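Local coordinates for chitinase (Jonesia denitrificans, PDB 5VG0), which probably degrades chitin, this part being its copper-binding lytic polysaccharide monooxygenase domain, at residues G116-A122 with Y134-V140. Sequence-based numbering, arbitrary orientation.
Sequences GEHTILA and YNCMDVV
Antiparallel strand pairing joins Ile120 to Met137 and their neighbours in the beta hairpin of strands 118-126 and 131-141, within the immunoglobulin-like beta-sandwich of this AA10-type monooxygenase. Six backbone hydrogen bonds join His118 with Val139, Ile120 with Met137 and Ala122 with Asn135, two to each pair; Met137 N reaches Ile120 O at 2.8 Å. These three pairs share one face, whose apolar members suit the sandwich interior: Ala122 meets Trp72 of strand 68-74, and Met137 meets Leu70. In one of its two modelled conformers, bends at chi2 and chi3 (both 63°) turn the flexible Met137 chain so that CE lies 3.9 Å from both Ile120 CG2 and Ala122 CB, the alanine methyl presenting a small apolar surface. Ile120 CD1 meets Val139 CG2 at 4.1 Å, the two side chains crossing at about a right angle. On the other face, Leu121 CD1 approaches the edge of the Tyr134 ring and packs 3.8 Å from Cys136 SG, whose disulfide to Cys42 ties this strand to a segment far off in sequence. Farther along this face, Thr119 and Asp138 run side by side. Asp138 OD2 forms a salt bridge with Arg10 NE, while the Thr119 OG1 hydroxyl donates to Asp138 OD1 at 2.9 Å, nearly along the carboxylate C-O bond.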
# COMPACT_ATOMS: atom_id res chain seq x y z
N GLY A 116 1.59 9.71 16.19
CA GLY A 116 2.47 10.58 15.44
C GLY A 116 2.46 10.26 13.96
O GLY A 116 1.60 9.55 13.44
N GLU A 117 3.44 10.81 13.26
CA GLU A 117 3.56 10.67 11.82
C GLU A 117 4.29 9.38 11.48
O GLU A 117 5.40 9.14 11.97
CB GLU A 117 4.35 11.84 11.25
CG GLU A 117 3.74 13.20 11.54
CD GLU A 117 4.69 14.34 11.21
OE1 GLU A 117 5.38 14.25 10.17
OE2 GLU A 117 4.75 15.30 11.99
N HIS A 118 3.69 8.56 10.63
CA HIS A 118 4.28 7.28 10.23
C HIS A 118 3.92 6.99 8.79
O HIS A 118 2.97 7.54 8.23
CB HIS A 118 3.78 6.14 11.12
CG HIS A 118 4.10 6.38 12.54
ND1 HIS A 118 5.36 6.14 13.04
CD2 HIS A 118 3.38 6.92 13.54
CE1 HIS A 118 5.39 6.50 14.31
NE2 HIS A 118 4.21 6.99 14.63
N THR A 119 4.67 6.08 8.20
CA THR A 119 4.35 5.54 6.89
C THR A 119 4.09 4.05 7.03
O THR A 119 4.95 3.31 7.53
CB THR A 119 5.46 5.80 5.87
OG1 THR A 119 5.64 7.22 5.75
CG2 THR A 119 5.11 5.23 4.51
N ILE A 120 2.90 3.62 6.64
CA ILE A 120 2.55 2.21 6.61
C ILE A 120 2.86 1.68 5.22
O ILE A 120 2.44 2.28 4.23
CB ILE A 120 1.06 2.01 6.92
CG1 ILE A 120 0.69 2.60 8.27
CG2 ILE A 120 0.68 0.54 6.84
CD1 ILE A 120 -0.78 2.62 8.56
N LEU A 121 3.59 0.57 5.13
CA LEU A 121 3.76 -0.14 3.87
C LEU A 121 2.93 -1.41 3.92
O LEU A 121 3.09 -2.22 4.85
CB LEU A 121 5.23 -0.50 3.64
CG LEU A 121 5.50 -1.45 2.45
CD1 LEU A 121 5.17 -0.77 1.13
CD2 LEU A 121 6.91 -1.97 2.48
N ALA A 122 2.06 -1.56 2.95
CA ALA A 122 1.29 -2.78 2.75
C ALA A 122 1.92 -3.53 1.60
O ALA A 122 2.06 -2.99 0.51
CB ALA A 122 -0.17 -2.45 2.47
N TYR A 134 2.96 -3.18 -3.75
CA TYR A 134 3.54 -2.32 -2.73
C TYR A 134 2.72 -1.03 -2.62
O TYR A 134 2.58 -0.31 -3.60
CB TYR A 134 4.99 -2.01 -3.08
CG TYR A 134 5.89 -3.22 -2.99
CD1 TYR A 134 6.00 -4.12 -4.05
CD2 TYR A 134 6.61 -3.48 -1.83
CE1 TYR A 134 6.82 -5.25 -3.93
CE2 TYR A 134 7.43 -4.58 -1.73
CZ TYR A 134 7.53 -5.47 -2.77
OH TYR A 134 8.36 -6.56 -2.61
N ASN A 135 2.24 -0.73 -1.42
CA ASN A 135 1.41 0.44 -1.17
C ASN A 135 1.86 1.14 0.11
O ASN A 135 1.73 0.57 1.20
CB ASN A 135 -0.06 0.08 -0.98
CG ASN A 135 -0.80 -0.22 -2.30
OD1 ASN A 135 -1.65 0.55 -2.70
ND2 ASN A 135 -0.45 -1.30 -2.96
N CYS A 136 2.32 2.38 -0.00
CA CYS A 136 2.61 3.21 1.16
C CYS A 136 1.47 4.15 1.47
O CYS A 136 0.91 4.78 0.56
CB CYS A 136 3.87 4.03 0.92
SG CYS A 136 5.34 3.07 1.19
N MET A 137 1.19 4.32 2.75
CA MET A 137 0.17 5.23 3.26
C MET A 137 0.83 6.13 4.29
O MET A 137 1.36 5.64 5.29
CB MET A 137 -0.99 4.49 3.93
CG MET A 137 -1.96 3.75 3.01
SD MET A 137 -1.31 2.38 2.02
CE MET A 137 -0.82 1.27 3.32
N ASP A 138 0.77 7.42 4.07
CA ASP A 138 1.29 8.41 5.02
C ASP A 138 0.17 8.82 5.95
O ASP A 138 -0.87 9.31 5.50
CB ASP A 138 1.85 9.61 4.27
CG ASP A 138 2.98 9.21 3.36
OD1 ASP A 138 4.01 8.75 3.89
OD2 ASP A 138 2.84 9.34 2.14
N VAL A 139 0.38 8.61 7.25
CA VAL A 139 -0.67 8.80 8.23
C VAL A 139 -0.15 9.59 9.41
O VAL A 139 1.05 9.65 9.69
CB VAL A 139 -1.26 7.44 8.71
CG1 VAL A 139 -1.90 6.71 7.55
CG2 VAL A 139 -0.20 6.57 9.40
N VAL A 140 -1.08 10.22 10.11
CA VAL A 140 -0.82 10.83 11.41
C VAL A 140 -1.80 10.19 12.37
O VAL A 140 -3.01 10.31 12.20
CB VAL A 140 -0.99 12.36 11.40
CG1 VAL A 140 -0.66 12.92 12.78
CG2 VAL A 140 -0.12 12.99 10.33